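Local coordinates for mandelate racemase / muconate lactonizing enzyme, C-terminal domain protein (Pseudovibrio sp. JE062, PDB 4JHM) that belongs to the enolase superfamily, joining an N-terminal domain of the mandelate racemase / muconate lactonizing enzyme type to a C-terminal domain of the TIM-barrel class, at residues 84-89 with 278-283; 218-223 with 241-246; 335-340 with 359-364. One frame throughout, in Å; residues are numbered along the deposited sequence.

Starting from the N terminus, the chain enters interaction 1 at residues 84-89, in the family's N-terminal domain, and closes that loop 189 residues later at 278-283, on a helix of the barrel domain. Interaction 2 is nested inside this loop: residues 218-223 and 241-246 are neighbouring strands of the barrel, and their own loop contains one helix. Interaction 3 follows in series, closing a short loop between 335-340 and 359-364 just before the chain returns, as strand 369-376, to the sheet containing strands 8-16, 34-44 and 50-58. No two contacts touch; the centres of interactions 2 and 3 lie 34 Å apart, on opposite sides of the chain's centre.

Interaction 1. Residues 84-89 with 278-283; sequences MTQELN and GITQLN
Asn89 and Thr280 approach from opposite directions between two helices, the amide ND2 of Asn89 set against CB and CG2 of Thr280, 3.1 Å from each. Turning CG away from the backbone N (chi1 -154°) sends the amide toward helix 279-291. The amide oxygen of Asn89 faces Gln281, with OD1 3.5 Å from Gln281 OE1; both are acceptors, so this is no bond, and the amide planes are 34° apart. Gln86 approaches the same threonine methyl at about a right angle, OE1 lying 3.7 Å from Thr280 CG2. The side chain of Thr85 slides past, CB 3.9 Å from Thr280 OG1, with the backbone O of Thr85 also near that hydroxyl. Threonine suits the centre of this group because it offers a methyl to the amides and a hydroxyl to polar partners on helix 100-119. The segments join the two domains of the enolase-superfamily fold, helix 85-92 belonging to the N-terminal domain and helix 279-291 to the barrel domain; the axes of the short segments 85-89 and 279-283 run at 100° and come within 10.5 Å. Gly278 is the N-cap of the second helix, with a positive phi that favours glycine, and its carbonyl O accepts from both Gln281 N and Leu282 N. In the second shell, Asp108 OD2 binds Asn89 ND2 and Thr280 OG1, while Trp112 NE1 also bonds to that hydroxyl. Lys284 NZ reaches Gln86 OE1 and Gln281 OE1, linking glutamines of the two helices and probably easing the proximity of Gln281 OE1 to Asn89 OD1.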
# COMPACT_ATOMS: atom_id res chain seq x y z
N MSE A 84 29.80 14.70 -28.86
CA MSE A 84 28.39 14.74 -28.48
C MSE A 84 28.02 13.39 -27.94
O MSE A 84 27.31 12.63 -28.60
CB MSE A 84 27.55 15.10 -29.70
CG MSE A 84 28.08 16.37 -30.36
SE MSE A 84 27.73 17.91 -29.18
CE MSE A 84 26.04 18.49 -30.00
N THR A 85 28.49 13.10 -26.73
CA THR A 85 28.40 11.76 -26.14
C THR A 85 26.97 11.29 -25.82
O THR A 85 26.71 10.09 -25.74
CB THR A 85 29.22 11.67 -24.83
OG1 THR A 85 28.77 12.66 -23.90
CG2 THR A 85 30.69 11.88 -25.11
N GLN A 86 26.06 12.23 -25.61
CA GLN A 86 24.68 11.87 -25.30
C GLN A 86 23.91 11.55 -26.57
O GLN A 86 23.08 10.65 -26.60
CB GLN A 86 23.99 12.99 -24.52
CG GLN A 86 22.51 12.73 -24.26
CD GLN A 86 22.27 11.40 -23.58
OE1 GLN A 86 22.69 11.18 -22.44
NE2 GLN A 86 21.57 10.50 -24.27
N GLU A 87 24.20 12.30 -27.63
CA GLU A 87 23.57 12.06 -28.93
C GLU A 87 24.09 10.76 -29.53
O GLU A 87 23.35 10.05 -30.21
CB GLU A 87 23.83 13.23 -29.88
CG GLU A 87 23.27 13.04 -31.28
CD GLU A 87 24.23 12.29 -32.19
OE1 GLU A 87 23.77 11.37 -32.92
OE2 GLU A 87 25.43 12.61 -32.18
N LEU A 88 25.36 10.45 -29.26
CA LEU A 88 25.95 9.18 -29.69
C LEU A 88 25.31 8.03 -28.92
O LEU A 88 24.88 7.03 -29.50
CB LEU A 88 27.46 9.19 -29.43
CG LEU A 88 28.24 8.04 -30.06
CD1 LEU A 88 28.19 8.13 -31.58
CD2 LEU A 88 29.68 8.03 -29.58
N ASN A 89 25.26 8.18 -27.60
CA ASN A 89 24.56 7.24 -26.74
C ASN A 89 23.16 7.00 -27.28
O ASN A 89 22.73 5.86 -27.45
CB ASN A 89 24.49 7.80 -25.33
CG ASN A 89 24.37 6.73 -24.28
OD1 ASN A 89 23.29 6.18 -24.06
ND2 ASN A 89 25.48 6.41 -23.62
N GLY A 278 28.21 2.51 -20.84
CA GLY A 278 29.35 3.42 -20.83
C GLY A 278 29.29 4.51 -19.77
O GLY A 278 28.37 4.55 -18.95
N ILE A 279 30.28 5.39 -19.81
CA ILE A 279 30.39 6.51 -18.88
C ILE A 279 29.09 7.30 -18.79
O ILE A 279 28.60 7.61 -17.71
CB ILE A 279 31.51 7.47 -19.34
CG1 ILE A 279 32.85 6.74 -19.46
CG2 ILE A 279 31.65 8.64 -18.38
CD1 ILE A 279 33.47 6.33 -18.14
N THR A 280 28.54 7.62 -19.96
CA THR A 280 27.30 8.38 -20.06
C THR A 280 26.22 7.89 -19.09
O THR A 280 25.50 8.70 -18.51
CB THR A 280 26.74 8.29 -21.49
OG1 THR A 280 27.51 9.13 -22.36
CG2 THR A 280 25.27 8.69 -21.53
N GLN A 281 26.10 6.58 -18.94
CA GLN A 281 25.02 6.00 -18.17
C GLN A 281 25.41 5.76 -16.72
O GLN A 281 24.63 6.03 -15.81
CB GLN A 281 24.56 4.69 -18.80
CG GLN A 281 24.03 4.85 -20.22
CD GLN A 281 22.73 5.63 -20.26
OE1 GLN A 281 22.70 6.79 -20.65
NE2 GLN A 281 21.64 4.99 -19.84
N LEU A 282 26.61 5.24 -16.50
CA LEU A 282 27.07 4.99 -15.14
C LEU A 282 26.90 6.28 -14.38
O LEU A 282 26.22 6.34 -13.35
CB LEU A 282 28.53 4.57 -15.10
CG LEU A 282 29.08 4.31 -13.69
CD1 LEU A 282 28.38 3.12 -13.05
CD2 LEU A 282 30.58 4.07 -13.73
N ASN A 283 27.51 7.32 -14.93
CA ASN A 283 27.46 8.66 -14.37
C ASN A 283 26.07 9.02 -13.84
O ASN A 283 25.93 9.55 -12.74
CB ASN A 283 27.89 9.67 -15.44
CG ASN A 283 28.04 11.07 -14.90
OD1 ASN A 283 28.90 11.33 -14.06
ND2 ASN A 283 27.21 11.98 -15.37

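Interaction 2. Residues 218-223 with 241-246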
# COMPACT_ATOMS: atom_id res chain seq x y z
N TRP A 218 30.58 -7.60 9.05
CA TRP A 218 31.15 -7.63 7.71
C TRP A 218 30.52 -6.52 6.87
O TRP A 218 29.48 -5.99 7.22
CB TRP A 218 30.94 -8.98 7.04
CG TRP A 218 31.87 -10.02 7.53
CD1 TRP A 218 32.31 -10.17 8.81
CD2 TRP A 218 32.46 -11.07 6.77
NE1 TRP A 218 33.15 -11.25 8.89
CE2 TRP A 218 33.26 -11.82 7.65
CE3 TRP A 218 32.40 -11.45 5.42
CZ2 TRP A 218 33.99 -12.93 7.23
CZ3 TRP A 218 33.13 -12.54 5.01
CH2 TRP A 218 33.91 -13.27 5.91
N GLU A 219 31.17 -6.21 5.76
CA GLU A 219 30.90 -4.98 5.02
C GLU A 219 29.65 -5.08 4.15
O GLU A 219 28.72 -4.29 4.31
CB GLU A 219 32.13 -4.59 4.20
CG GLU A 219 31.99 -3.33 3.37
CD GLU A 219 31.86 -2.08 4.21
OE1 GLU A 219 31.84 -2.20 5.45
OE2 GLU A 219 31.79 -0.98 3.62
N TRP A 220 29.63 -6.04 3.23
CA TRP A 220 28.44 -6.26 2.41
C TRP A 220 28.35 -7.66 1.82
O TRP A 220 29.36 -8.31 1.57
CB TRP A 220 28.30 -5.19 1.32
CG TRP A 220 29.15 -5.38 0.09
CD1 TRP A 220 29.21 -6.48 -0.71
CD2 TRP A 220 30.00 -4.40 -0.50
NE1 TRP A 220 30.08 -6.26 -1.75
CE2 TRP A 220 30.57 -4.99 -1.65
CE3 TRP A 220 30.35 -3.09 -0.17
CZ2 TRP A 220 31.48 -4.31 -2.46
CZ3 TRP A 220 31.25 -2.41 -0.97
CH2 TRP A 220 31.80 -3.02 -2.11
N LEU A 221 27.12 -8.11 1.61
CA LEU A 221 26.84 -9.36 0.91
C LEU A 221 26.42 -9.03 -0.51
O LEU A 221 25.38 -8.41 -0.73
CB LEU A 221 25.72 -10.14 1.61
CG LEU A 221 25.18 -11.36 0.86
CD1 LEU A 221 26.32 -12.27 0.44
CD2 LEU A 221 24.16 -12.13 1.68
N GLU A 222 27.22 -9.46 -1.47
CA GLU A 222 26.97 -9.14 -2.87
C GLU A 222 26.33 -10.32 -3.60
O GLU A 222 26.83 -11.44 -3.53
CB GLU A 222 28.27 -8.71 -3.56
CG GLU A 222 28.23 -8.74 -5.08
CD GLU A 222 29.50 -8.22 -5.72
OE1 GLU A 222 30.14 -7.32 -5.14
OE2 GLU A 222 29.85 -8.72 -6.82
N ALA A 223 25.23 -10.06 -4.29
CA ALA A 223 24.60 -11.08 -5.13
C ALA A 223 24.22 -12.31 -4.31
O ALA A 223 24.71 -13.41 -4.58
CB ALA A 223 25.54 -11.47 -6.26
N ASP A 241 20.66 -5.15 8.81
CA ASP A 241 21.31 -3.85 8.61
C ASP A 241 22.52 -3.99 7.70
O ASP A 241 23.22 -3.02 7.41
CB ASP A 241 21.70 -3.26 9.96
CG ASP A 241 20.49 -2.92 10.82
OD1 ASP A 241 19.38 -2.77 10.26
OD2 ASP A 241 20.65 -2.79 12.05
N LEU A 242 22.76 -5.22 7.25
CA LEU A 242 23.89 -5.51 6.37
C LEU A 242 23.63 -4.95 4.98
O LEU A 242 22.55 -5.11 4.43
CB LEU A 242 24.07 -7.03 6.29
CG LEU A 242 25.22 -7.56 5.45
CD1 LEU A 242 26.54 -7.30 6.15
CD2 LEU A 242 25.03 -9.05 5.18
N GLU A 243 24.64 -4.29 4.41
CA GLU A 243 24.55 -3.80 3.04
C GLU A 243 24.33 -4.97 2.08
O GLU A 243 25.13 -5.91 2.05
CB GLU A 243 25.82 -3.03 2.67
CG GLU A 243 25.83 -2.42 1.27
CD GLU A 243 27.03 -1.51 1.03
OE1 GLU A 243 27.82 -1.31 1.98
OE2 GLU A 243 27.19 -1.00 -0.10
N ILE A 244 23.25 -4.92 1.31
CA ILE A 244 22.95 -5.96 0.32
C ILE A 244 23.08 -5.38 -1.08
O ILE A 244 22.40 -4.42 -1.43
CB ILE A 244 21.52 -6.50 0.50
CG1 ILE A 244 21.31 -6.98 1.94
CG2 ILE A 244 21.25 -7.63 -0.48
CD1 ILE A 244 22.32 -7.99 2.42
N SER A 245 23.96 -5.97 -1.89
CA SER A 245 24.27 -5.43 -3.21
C SER A 245 23.90 -6.41 -4.32
O SER A 245 23.85 -7.61 -4.10
CB SER A 245 25.75 -5.09 -3.29
OG SER A 245 25.98 -4.05 -4.23
N SER A 246 23.63 -5.88 -5.51
CA SER A 246 23.25 -6.73 -6.65
C SER A 246 24.48 -7.37 -7.27
O SER A 246 25.61 -7.09 -6.87
CB SER A 246 22.50 -5.92 -7.71
OG SER A 246 23.37 -5.05 -8.43
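The indole of Trp220 meets the carboxylate of Glu243 at its edge: OE1 and OE2 of Glu243 both lie 3.8 Å from CE3 of Trp220, OE1 near the ring plane. The two side chains run side by side in the same direction, with ring and carboxylate planes 58° apart. A chi1 of 80° sets CG of Trp220 between its backbone N and carbonyl carbon, and the ring leads away from the other strand while CB stays 3.6 Å from Glu243 CB. Trp218 turns its indole away too, meeting Trp212 edge-to-face and the ring of Phe193. The extended chain of Glu243 carries its OE1 to within 4.3 Å of Glu219 OE2. That approach of like charges is probably moderated by Arg192, which forms a salt bridge with Glu219 OE1. Strands 220-222 and 243-245 run parallel, joined through helix 230-239 in a beta-alpha-beta unit of the TIM-type barrel. Three backbone bonds knit them: Leu221 N gives to Glu243 O, Ser245 N to Leu221 O at 3.1 Å, and Ala223 N to Ser245 O at 2.8 Å. Leu221 and Ile244 point to the helix-covered face, where Leu221 CB lies 3.8 Å from Leu242 CD2 and 4.1 Å from Ile244 CD1. Branched apolar side chains suit this layer, since Met213 of helix 203-215 packs on both leucines and helix 230-239 covers Ile244. Trp220, Glu222, Glu243 and Ser245 take the other face. There Lys165 forms a salt bridge with the buried Glu222 OE1, while Asp268 and Arg270 hold Ser245 OG.

Interaction 3. Residues 335-340 with 359-364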
# COMPACT_ATOMS: atom_id res chain seq x y z
N ALA A 335 49.12 -5.79 -22.36
CA ALA A 335 49.45 -4.77 -23.36
C ALA A 335 49.20 -3.34 -22.87
O ALA A 335 48.87 -2.46 -23.66
CB ALA A 335 48.67 -5.02 -24.63
N SER A 336 49.37 -3.12 -21.57
CA SER A 336 49.12 -1.81 -20.99
C SER A 336 50.40 -1.16 -20.49
O SER A 336 51.16 -1.76 -19.75
CB SER A 336 48.13 -1.92 -19.84
OG SER A 336 47.76 -0.62 -19.39
N LYS A 337 50.60 0.09 -20.89
CA LYS A 337 51.71 0.89 -20.39
C LYS A 337 51.30 1.62 -19.10
O LYS A 337 52.08 2.38 -18.54
CB LYS A 337 52.13 1.91 -21.45
CG LYS A 337 52.63 1.28 -22.74
CD LYS A 337 52.83 2.32 -23.82
CE LYS A 337 53.53 1.74 -25.03
NZ LYS A 337 53.25 2.52 -26.27
N THR A 338 50.08 1.37 -18.65
CA THR A 338 49.55 2.01 -17.45
C THR A 338 49.26 0.97 -16.39
O THR A 338 48.82 -0.13 -16.70
CB THR A 338 48.24 2.75 -17.76
OG1 THR A 338 48.47 3.72 -18.79
CG2 THR A 338 47.71 3.44 -16.50
N GLN A 339 49.49 1.32 -15.12
CA GLN A 339 49.22 0.40 -14.02
C GLN A 339 48.45 1.07 -12.89
O GLN A 339 49.00 1.88 -12.14
CB GLN A 339 50.53 -0.18 -13.49
CG GLN A 339 51.24 -1.08 -14.48
CD GLN A 339 52.48 -1.72 -13.90
OE1 GLN A 339 52.78 -2.88 -14.18
NE2 GLN A 339 53.21 -0.97 -13.07
N ILE A 340 47.18 0.73 -12.76
CA ILE A 340 46.37 1.21 -11.66
C ILE A 340 46.46 0.21 -10.51
O ILE A 340 45.63 -0.69 -10.40
CB ILE A 340 44.90 1.41 -12.08
CG1 ILE A 340 44.83 2.43 -13.23
CG2 ILE A 340 44.07 1.88 -10.90
CD1 ILE A 340 43.43 2.70 -13.74
N GLU A 359 47.26 4.49 -21.38
CA GLU A 359 48.11 4.35 -22.55
C GLU A 359 48.32 2.86 -22.80
O GLU A 359 48.58 2.09 -21.88
CB GLU A 359 49.44 5.05 -22.31
CG GLU A 359 50.14 5.54 -23.57
CD GLU A 359 51.13 6.66 -23.30
OE1 GLU A 359 51.17 7.16 -22.15
OE2 GLU A 359 51.88 7.03 -24.23
N MSE A 360 48.18 2.44 -24.06
CA MSE A 360 48.29 1.03 -24.40
C MSE A 360 49.47 0.80 -25.29
O MSE A 360 49.82 1.65 -26.10
CB MSE A 360 47.04 0.58 -25.16
CG MSE A 360 45.78 0.70 -24.30
SE MSE A 360 45.46 -1.00 -23.35
CE MSE A 360 46.04 -0.41 -21.56
N ASP A 361 50.10 -0.36 -25.12
CA ASP A 361 51.13 -0.83 -26.04
C ASP A 361 50.42 -1.52 -27.20
O ASP A 361 49.82 -2.58 -27.03
CB ASP A 361 52.07 -1.80 -25.32
CG ASP A 361 53.12 -2.39 -26.24
OD1 ASP A 361 52.89 -2.43 -27.47
OD2 ASP A 361 54.17 -2.82 -25.74
N TRP A 362 50.48 -0.91 -28.37
CA TRP A 362 49.65 -1.34 -29.49
C TRP A 362 50.29 -2.47 -30.30
O TRP A 362 49.61 -3.14 -31.09
CB TRP A 362 49.29 -0.15 -30.38
CG TRP A 362 48.35 0.78 -29.68
CD1 TRP A 362 48.63 2.02 -29.19
CD2 TRP A 362 46.98 0.52 -29.36
NE1 TRP A 362 47.51 2.55 -28.60
CE2 TRP A 362 46.48 1.65 -28.69
CE3 TRP A 362 46.12 -0.57 -29.58
CZ2 TRP A 362 45.16 1.73 -28.24
CZ3 TRP A 362 44.82 -0.48 -29.14
CH2 TRP A 362 44.35 0.66 -28.47
N ASP A 363 51.58 -2.68 -30.11
CA ASP A 363 52.24 -3.84 -30.70
C ASP A 363 51.97 -5.06 -29.83
O ASP A 363 52.04 -6.19 -30.30
CB ASP A 363 53.74 -3.60 -30.86
CG ASP A 363 54.04 -2.57 -31.93
OD1 ASP A 363 53.25 -1.60 -32.06
OD2 ASP A 363 55.05 -2.72 -32.64
N ALA A 364 51.66 -4.82 -28.56
CA ALA A 364 51.37 -5.89 -27.61
C ALA A 364 49.99 -6.46 -27.87
O ALA A 364 49.80 -7.67 -27.85
CB ALA A 364 51.49 -5.39 -26.18
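Ala335 O receives the amide of Asp361, its N 2.8 Å away and lying above the carbonyl plane rather than on a lone pair. A second backbone bond returns in the other direction, from Lys337 N to Glu359 O at 3.0 Å; together they form a single bridge centred on Ser336 and Met360. One residue on, the hydroxyl of Thr338 extends the pairing by accepting Glu359 N at 3.0 Å, in a bond that is almost straight (175°). Threonine holds OG1 anti to its own carbonyl carbon (chi1 -58°), which turns its oxygen toward Glu359 N. Lys337 lays its extended chain over the opposite backbone; CE lies 3.7 Å from Asp361 CA, and the chain crosses the aspartate side chain at about a right angle. NZ stops 5.1 Å from Glu359 OE2 and equally far from Asp361 OD1, too distant for salt bridges, although the positive charge probably favours both acids. A long flexible lysine suits this exposed surface, its methylenes packing while its amine stays near solvent. Beyond it, Ala335 and Ala364 make an apolar contact between two small methyls, suited to a loop packed on a helix. Selenomethionine Met360 sets its CB over one face of the Trp362 indole, offset toward the ring's border, and Arg41 makes a cation-pi contact with the same ring. Asp361, a residue type common at N-caps, completes the join: its OD1 accepts from Ala364 N, which comes from above the carboxylate plane (62° out of it), and weakly from Asp363 N, capping helix 362-368, the short helix that precedes strand 369-376 of the antiparallel sheet.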